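Local coordinates for putative neuraminyllactose-binding hemagglutinin homolog (Helicobacter pylori, PDB 3BGH), which is of unestablished function but is a putative outer-membrane lipoprotein adhesin that may bind sialylated, neuraminyllactose-like glycans, at residues V39-P44 and Q67-L72; E121-D126 and K156-R161. One frame throughout, in Å; residues are numbered along the deposited sequence.

Contact 1: residues V39-P44 and Q67-L72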
ATOM      1  N   VAL A  39      -8.863   4.405  28.173  1.00 68.75           N
ATOM      2  CA  VAL A  39      -8.868   3.895  26.776  1.00 67.33           C
ATOM      3  C   VAL A  39      -8.175   2.540  26.642  1.00 66.51           C
ATOM      4  O   VAL A  39      -7.102   2.327  27.196  1.00 67.04           O
ATOM      5  CB  VAL A  39      -8.264   4.891  25.735  1.00 67.12           C
ATOM      6  CG1 VAL A  39      -8.660   6.324  26.034  1.00 65.77           C
ATOM      7  CG2 VAL A  39      -6.781   4.775  25.671  1.00 66.68           C
ATOM      8  N   VAL A  40      -8.794   1.631  25.912  1.00 65.30           N
ATOM      9  CA  VAL A  40      -8.187   0.347  25.615  1.00 64.11           C
ATOM     10  C   VAL A  40      -7.329   0.456  24.348  1.00 63.60           C
ATOM     11  O   VAL A  40      -7.795   0.918  23.309  1.00 62.79           O
ATOM     12  CB  VAL A  40      -9.257  -0.725  25.416  1.00 64.03           C
ATOM     13  CG1 VAL A  40      -8.628  -2.049  25.056  1.00 64.36           C
ATOM     14  CG2 VAL A  40     -10.055  -0.886  26.652  1.00 64.54           C
ATOM     15  N   LEU A  41      -6.070   0.037  24.445  1.00 62.86           N
ATOM     16  CA  LEU A  41      -5.166   0.071  23.309  1.00 62.10           C
ATOM     17  C   LEU A  41      -4.816  -1.343  22.913  1.00 61.61           C
ATOM     18  O   LEU A  41      -4.313  -2.094  23.732  1.00 61.83           O
ATOM     19  CB  LEU A  41      -3.908   0.834  23.683  1.00 62.69           C
ATOM     20  CG  LEU A  41      -3.165   1.469  22.521  1.00 62.50           C
ATOM     21  CD1 LEU A  41      -3.994   2.636  22.038  1.00 62.90           C
ATOM     22  CD2 LEU A  41      -1.784   1.923  22.951  1.00 60.01           C
ATOM     23  N   ILE A  42      -5.110  -1.709  21.672  1.00 60.90           N
ATOM     24  CA  ILE A  42      -4.822  -3.046  21.139  1.00 60.34           C
ATOM     25  C   ILE A  42      -3.502  -3.004  20.364  1.00 60.64           C
ATOM     26  O   ILE A  42      -3.169  -1.969  19.801  1.00 60.49           O
ATOM     27  CB  ILE A  42      -5.969  -3.543  20.249  1.00 59.92           C
ATOM     28  CG1 ILE A  42      -7.227  -3.654  21.095  1.00 61.44           C
ATOM     29  CG2 ILE A  42      -5.672  -4.897  19.649  1.00 57.81           C
ATOM     30  CD1 ILE A  42      -8.369  -4.289  20.383  1.00 64.41           C
ATOM     31  N   GLU A  43      -2.739  -4.102  20.376  1.00 60.62           N
ATOM     32  CA  GLU A  43      -1.425  -4.131  19.747  1.00 61.98           C
ATOM     33  C   GLU A  43      -1.648  -3.952  18.242  1.00 60.47           C
ATOM     34  O   GLU A  43      -2.471  -4.667  17.683  1.00 60.34           O
ATOM     35  CB  GLU A  43      -0.692  -5.457  20.052  1.00 61.79           C
ATOM     36  CG  GLU A  43       0.832  -5.497  19.684  1.00 64.95           C
ATOM     37  CD  GLU A  43       1.557  -6.800  20.136  1.00 66.48           C
ATOM     38  OE1 GLU A  43       1.104  -7.929  19.772  1.00 71.58           O
ATOM     39  OE2 GLU A  43       2.610  -6.691  20.825  1.00 72.03           O
ATOM     40  N   PRO A  44      -0.937  -2.997  17.599  1.00 59.59           N
ATOM     41  CA  PRO A  44      -1.164  -2.670  16.194  1.00 59.26           C
ATOM     42  C   PRO A  44      -0.790  -3.850  15.311  1.00 58.26           C
ATOM     43  O   PRO A  44       0.215  -4.514  15.567  1.00 58.90           O
ATOM     44  CB  PRO A  44      -0.189  -1.511  15.931  1.00 59.10           C
ATOM     45  CG  PRO A  44       0.122  -0.949  17.235  1.00 59.52           C
ATOM     46  CD  PRO A  44       0.149  -2.173  18.145  1.00 60.23           C
ATOM     47  N   GLN A  67       4.632   3.940  22.934  1.00 59.19           N
ATOM     48  CA  GLN A  67       4.546   5.364  22.769  1.00 59.77           C
ATOM     49  C   GLN A  67       3.132   5.931  22.818  1.00 60.26           C
ATOM     50  O   GLN A  67       2.910   6.994  23.376  1.00 61.03           O
ATOM     51  CB  GLN A  67       5.214   5.759  21.490  1.00 60.07           C
ATOM     52  CG  GLN A  67       6.713   5.530  21.516  1.00 61.79           C
ATOM     53  CD  GLN A  67       7.427   6.734  20.992  1.00 63.23           C
ATOM     54  OE1 GLN A  67       7.710   6.828  19.789  1.00 63.51           O
ATOM     55  NE2 GLN A  67       7.663   7.711  21.876  1.00 62.77           N
ATOM     56  N   LEU A  68       2.176   5.242  22.221  1.00 60.63           N
ATOM     57  CA  LEU A  68       0.811   5.699  22.289  1.00 60.91           C
ATOM     58  C   LEU A  68       0.262   5.569  23.698  1.00 61.33           C
ATOM     59  O   LEU A  68      -0.567   6.369  24.109  1.00 60.58           O
ATOM     60  CB  LEU A  68      -0.072   4.971  21.293  1.00 60.23           C
ATOM     61  CG  LEU A  68      -0.046   5.756  20.004  1.00 61.35           C
ATOM     62  CD1 LEU A  68      -0.544   4.870  18.873  1.00 61.44           C
ATOM     63  CD2 LEU A  68      -0.868   7.100  20.149  1.00 62.39           C
ATOM     64  N   SER A  69       0.704   4.550  24.426  1.00 62.93           N
ATOM     65  CA  SER A  69       0.376   4.481  25.846  1.00 63.90           C
ATOM     66  C   SER A  69       0.991   5.685  26.581  1.00 64.14           C
ATOM     67  O   SER A  69       0.269   6.388  27.290  1.00 64.02           O
ATOM     68  CB  SER A  69       0.768   3.143  26.447  1.00 64.03           C
ATOM     69  OG  SER A  69      -0.084   2.126  25.938  1.00 64.53           O
ATOM     70  N   SER A  70       2.273   5.980  26.338  1.00 64.63           N
ATOM     71  CA  SER A  70       2.951   7.120  27.005  1.00 65.49           C
ATOM     72  C   SER A  70       2.332   8.450  26.691  1.00 65.44           C
ATOM     73  O   SER A  70       2.199   9.296  27.577  1.00 66.40           O
ATOM     74  CB  SER A  70       4.425   7.216  26.663  1.00 64.74           C
ATOM     75  OG  SER A  70       5.095   6.142  27.259  1.00 68.42           O
ATOM     76  N   PHE A  71       2.004   8.647  25.417  1.00 64.96           N
ATOM     77  CA  PHE A  71       1.295   9.828  24.982  1.00 64.00           C
ATOM     78  C   PHE A  71      -0.037   9.962  25.726  1.00 64.52           C
ATOM     79  O   PHE A  71      -0.368  11.030  26.231  1.00 64.75           O
ATOM     80  CB  PHE A  71       1.023   9.750  23.489  1.00 62.81           C
ATOM     81  CG  PHE A  71       0.254  10.909  22.973  1.00 60.20           C
ATOM     82  CD1 PHE A  71       0.899  12.111  22.691  1.00 58.58           C
ATOM     83  CD2 PHE A  71      -1.122  10.812  22.778  1.00 56.99           C
ATOM     84  CE1 PHE A  71       0.178  13.215  22.202  1.00 56.90           C
ATOM     85  CE2 PHE A  71      -1.847  11.899  22.298  1.00 56.21           C
ATOM     86  CZ  PHE A  71      -1.198  13.100  22.010  1.00 56.43           C
ATOM     87  N   LEU A  72      -0.800   8.878  25.791  1.00 64.83           N
ATOM     88  CA  LEU A  72      -2.101   8.919  26.426  1.00 65.91           C
ATOM     89  C   LEU A  72      -2.011   9.233  27.926  1.00 66.99           C
ATOM     90  O   LEU A  72      -2.611  10.192  28.401  1.00 67.36           O
ATOM     91  CB  LEU A  72      -2.867   7.631  26.146  1.00 65.75           C
ATOM     92  CG  LEU A  72      -3.323   7.564  24.685  1.00 64.79           C
ATOM     93  CD1 LEU A  72      -3.638   6.148  24.334  1.00 63.88           C
ATOM     94  CD2 LEU A  72      -4.495   8.502  24.394  1.00 63.88           C
TER
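With CG of Leu41 swung anti to the backbone N (chi1 -155°), the side chain stretches from the strand to helix 67-72 and lays its CD2 methyl on the helix surface. Leu72 answers from the helix: its CG, anti to the carbonyl carbon (chi1 -71°), and the extended chi2 place CD1 against the strand, where it lies 3.7 Å from Val39 CG2 and 4.2 Å from Leu41 CD1. One leucine methyl thus sits against two strand side chains, both of which leave the same face because they are two residues apart. Leu41 CD2 in turn lies 3.9 Å from Leu68 CB, the two side chains crossing at about a right angle, and 3.4 Å from Ser69 OG. Serine suits this buried place because it is small and its OG is hydrogen-bonded to Gln81 NE2. No hydrogen bond joins the segments; branched aliphatic side chains fill the 10.0 Å between the axes of strand 39-42 and helix 67-72, a spacing usual for a helix packed on a sheet. Over these segments the two run nearly antiparallel (165°), as expected in a beta-alpha-beta unit; strand 78-82 completes it, its Val79 touching Ser69 and Leu72. Met102 of strand 98-114 and Ile205 of helix 186-208 adjoin Leu68.

Contact 2: residues E121-D126 and K156-R161. With SO4 (sulfate ion), chain E.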
ATOM      1  N   GLU A 121      20.303  14.929 -11.210  1.00 64.49           N
ATOM      2  CA  GLU A 121      20.944  13.765 -11.823  1.00 64.13           C
ATOM      3  C   GLU A 121      19.914  12.642 -11.893  1.00 62.12           C
ATOM      4  O   GLU A 121      18.957  12.631 -11.129  1.00 61.97           O
ATOM      5  CB  GLU A 121      22.178  13.336 -10.992  1.00 64.03           C
ATOM      6  CG  GLU A 121      23.167  14.501 -10.650  1.00 66.14           C
ATOM      7  CD  GLU A 121      24.300  14.123  -9.659  1.00 67.08           C
ATOM      8  OE1 GLU A 121      24.055  13.342  -8.698  1.00 68.56           O
ATOM      9  OE2 GLU A 121      25.440  14.639  -9.841  1.00 69.74           O
ATOM     10  N   GLU A 122      20.113  11.707 -12.807  1.00 60.91           N
ATOM     11  CA  GLU A 122      19.371  10.480 -12.800  1.00 60.14           C
ATOM     12  C   GLU A 122      19.620   9.780 -11.470  1.00 59.88           C
ATOM     13  O   GLU A 122      20.744   9.779 -10.953  1.00 59.45           O
ATOM     14  CB  GLU A 122      19.819   9.584 -13.942  1.00 60.41           C
ATOM     15  CG  GLU A 122      19.147   8.229 -13.966  1.00 61.38           C
ATOM     16  CD  GLU A 122      19.383   7.525 -15.266  1.00 64.46           C
ATOM     17  OE1 GLU A 122      19.178   6.294 -15.364  1.00 65.03           O
ATOM     18  OE2 GLU A 122      19.797   8.217 -16.208  1.00 67.02           O
ATOM     19  N   LYS A 123      18.568   9.226 -10.888  1.00 59.04           N
ATOM     20  CA  LYS A 123      18.752   8.480  -9.665  1.00 58.79           C
ATOM     21  C   LYS A 123      17.884   7.247  -9.621  1.00 58.22           C
ATOM     22  O   LYS A 123      16.847   7.199 -10.299  1.00 58.82           O
ATOM     23  CB  LYS A 123      18.569   9.363  -8.426  1.00 58.83           C
ATOM     24  CG  LYS A 123      17.583  10.459  -8.574  1.00 60.06           C
ATOM     25  CD  LYS A 123      17.865  11.555  -7.571  1.00 61.82           C
ATOM     26  CE  LYS A 123      16.944  12.759  -7.833  1.00 62.25           C
ATOM     27  NZ  LYS A 123      17.181  13.937  -6.931  1.00 60.25           N
ATOM     28  N   VAL A 124      18.361   6.227  -8.901  1.00 56.46           N
ATOM     29  CA  VAL A 124      17.569   5.044  -8.619  1.00 54.38           C
ATOM     30  C   VAL A 124      17.167   5.169  -7.159  1.00 54.20           C
ATOM     31  O   VAL A 124      17.949   5.681  -6.333  1.00 54.87           O
ATOM     32  CB  VAL A 124      18.372   3.790  -8.877  1.00 54.97           C
ATOM     33  CG1 VAL A 124      17.519   2.494  -8.710  1.00 52.07           C
ATOM     34  CG2 VAL A 124      18.989   3.870 -10.284  1.00 54.02           C
ATOM     35  N   ILE A 125      15.934   4.769  -6.838  1.00 52.87           N
ATOM     36  CA  ILE A 125      15.395   4.933  -5.479  1.00 50.70           C
ATOM     37  C   ILE A 125      14.659   3.681  -5.040  1.00 50.66           C
ATOM     38  O   ILE A 125      14.321   2.837  -5.860  1.00 50.70           O
ATOM     39  CB  ILE A 125      14.378   6.092  -5.381  1.00 50.44           C
ATOM     40  CG1 ILE A 125      13.050   5.712  -6.048  1.00 49.96           C
ATOM     41  CG2 ILE A 125      14.922   7.395  -5.949  1.00 49.37           C
ATOM     42  CD1 ILE A 125      11.970   6.689  -5.857  1.00 50.08           C
ATOM     43  N   ASP A 126      14.436   3.559  -3.736  1.00 50.46           N
ATOM     44  CA  ASP A 126      13.419   2.692  -3.199  1.00 50.28           C
ATOM     45  C   ASP A 126      12.267   3.586  -2.718  1.00 49.55           C
ATOM     46  O   ASP A 126      12.489   4.746  -2.380  1.00 49.63           O
ATOM     47  CB  ASP A 126      13.979   1.861  -2.046  1.00 50.68           C
ATOM     48  CG  ASP A 126      14.868   0.726  -2.521  1.00 53.49           C
ATOM     49  OD1 ASP A 126      14.882   0.450  -3.751  1.00 55.29           O
ATOM     50  OD2 ASP A 126      15.569   0.115  -1.663  1.00 56.03           O
ATOM     51  N   LYS A 156      10.545   8.085  -0.095  1.00 52.61           N
ATOM     52  CA  LYS A 156      11.661   7.668  -0.979  1.00 53.45           C
ATOM     53  C   LYS A 156      13.068   7.706  -0.356  1.00 54.04           C
ATOM     54  O   LYS A 156      13.406   8.585   0.454  1.00 54.80           O
ATOM     55  CB  LYS A 156      11.701   8.485  -2.297  1.00 52.74           C
ATOM     56  CG  LYS A 156      10.380   8.964  -2.877  1.00 52.75           C
ATOM     57  CD  LYS A 156      10.572   9.669  -4.263  1.00 54.05           C
ATOM     58  CE  LYS A 156       9.305  10.386  -4.758  1.00 55.66           C
ATOM     59  NZ  LYS A 156       9.122  10.307  -6.271  1.00 56.82           N
ATOM     60  N   ALA A 157      13.897   6.750  -0.766  1.00 54.16           N
ATOM     61  CA  ALA A 157      15.307   6.786  -0.464  1.00 53.86           C
ATOM     62  C   ALA A 157      16.122   6.563  -1.728  1.00 54.33           C
ATOM     63  O   ALA A 157      15.925   5.610  -2.465  1.00 53.41           O
ATOM     64  CB  ALA A 157      15.641   5.750   0.573  1.00 53.60           C
ATOM     65  N   VAL A 158      17.072   7.453  -1.956  1.00 56.01           N
ATOM     66  CA  VAL A 158      17.968   7.323  -3.084  1.00 57.17           C
ATOM     67  C   VAL A 158      19.013   6.253  -2.797  1.00 58.50           C
ATOM     68  O   VAL A 158      19.651   6.278  -1.743  1.00 58.79           O
ATOM     69  CB  VAL A 158      18.648   8.635  -3.376  1.00 56.63           C
ATOM     70  CG1 VAL A 158      19.601   8.472  -4.538  1.00 56.29           C
ATOM     71  CG2 VAL A 158      17.597   9.667  -3.677  1.00 56.57           C
ATOM     72  N   ILE A 159      19.158   5.309  -3.726  1.00 59.35           N
ATOM     73  CA  ILE A 159      20.166   4.277  -3.611  1.00 61.15           C
ATOM     74  C   ILE A 159      21.340   4.491  -4.573  1.00 62.55           C
ATOM     75  O   ILE A 159      22.468   4.097  -4.280  1.00 62.51           O
ATOM     76  CB  ILE A 159      19.595   2.858  -3.777  1.00 60.69           C
ATOM     77  CG1 ILE A 159      18.715   2.750  -5.014  1.00 61.44           C
ATOM     78  CG2 ILE A 159      18.821   2.476  -2.543  1.00 60.44           C
ATOM     79  CD1 ILE A 159      18.098   1.352  -5.205  1.00 61.78           C
ATOM     80  N   GLU A 160      21.070   5.145  -5.695  1.00 63.76           N
ATOM     81  CA  GLU A 160      22.053   5.310  -6.734  1.00 65.51           C
ATOM     82  C   GLU A 160      21.887   6.670  -7.441  1.00 65.87           C
ATOM     83  O   GLU A 160      20.766   7.058  -7.805  1.00 66.21           O
ATOM     84  CB  GLU A 160      21.887   4.147  -7.708  1.00 65.84           C
ATOM     85  CG  GLU A 160      22.990   3.949  -8.714  1.00 69.66           C
ATOM     86  CD  GLU A 160      22.814   2.628  -9.460  1.00 74.46           C
ATOM     87  OE1 GLU A 160      22.514   1.618  -8.786  1.00 75.30           O
ATOM     88  OE2 GLU A 160      22.962   2.592 -10.709  1.00 76.56           O
ATOM     89  N   ARG A 161      22.992   7.400  -7.594  1.00 66.02           N
ATOM     90  CA  ARG A 161      23.042   8.598  -8.457  1.00 66.65           C
ATOM     91  C   ARG A 161      23.975   8.366  -9.642  1.00 66.91           C
ATOM     92  O   ARG A 161      24.984   7.692  -9.505  1.00 67.05           O
ATOM     93  CB  ARG A 161      23.519   9.817  -7.678  1.00 66.52           C
ATOM     94  CG  ARG A 161      22.911   9.878  -6.306  1.00 68.23           C
ATOM     95  CD  ARG A 161      23.342  11.066  -5.559  1.00 71.56           C
ATOM     96  NE  ARG A 161      22.272  11.528  -4.684  1.00 76.43           N
ATOM     97  CZ  ARG A 161      21.333  12.400  -5.050  1.00 78.35           C
ATOM     98  NH1 ARG A 161      21.329  12.907  -6.285  1.00 78.86           N
ATOM     99  NH2 ARG A 161      20.403  12.771  -4.181  1.00 78.50           N
TER
HETATM  100  S   SO4 E   4      18.929  15.951  -5.348  1.00 93.39           S
HETATM  101  O1  SO4 E   4      18.918  17.056  -4.389  1.00 93.20           O
HETATM  102  O2  SO4 E   4      17.988  16.207  -6.441  1.00 92.57           O
HETATM  103  O3  SO4 E   4      20.272  15.824  -5.896  1.00 95.17           O
HETATM  104  O4  SO4 E   4      18.596  14.711  -4.661  1.00 93.60           O
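Lys123 and Arg161, a non-hydrogen-bonded pair on neighbouring antiparallel strands, run side by side in the same direction and grip one sulfate. Arg161 NH2 meets sulfate O4 at 2.7 Å, nearly straight at 169° and in the guanidinium plane, while NH1 makes a weak bond to O3; a bend in the arginine chain at chi3 (147°) sets both nitrogens at the anion. The extended lysine chain lets NZ hydrogen-bond to the same O4 at 2.8 Å. Their long, flexible chains suit this partly exposed end of the hairpin. Around them, Glu121 OE1 forms a long salt bridge with Arg161 NH1 (3.7 Å), and Glu183 pairs with NE, so the guanidinium is held from several directions.

The backbone sets the lysine and arginine in register. Val124 N donates to Glu160 O at 2.8 Å, and Val124 O accepts from both Ile159 N and Glu160 N, which approach from one face of its plane: a classic beta bulge. The extra residue, Ile159, turns CD1 to 3.7 Å from Val124 CG1, apolar packing that also borders Asp126. The buried carboxylate of Asp126 is satisfied by Asp111 N and His186 ND1. Beyond the bulge, Asp126 and Ala157 exchange two backbone bonds.

The paired cationic ends form a small anion site, its charge probably partly offset by Glu121 and Glu183; the sulfate, probably from the crystallisation liquor, is consistent with oxyanion binding but identifies no natural ligand.

Overall arrangement
Contacts 1 and 2 belong to one mixed sheet but lie on opposite sides of the chain's centre, their own centres 36 Å apart and their nearest atoms about 20 Å apart. Strand 98-114 links them: it lies between strand 38-48 of contact 1 and strand 123-137 of contact 2. Helix 186-208 also reaches both, and at contact 2 its Ala189 packs against Ala157. The two differ in kind. Contact 1 is a buried, apolar helix-on-sheet interface within a beta-alpha-beta unit, whereas contact 2 joins the strands of a hairpin through backbone bonds and carries the sulfate at its partly exposed end, far from contact 1.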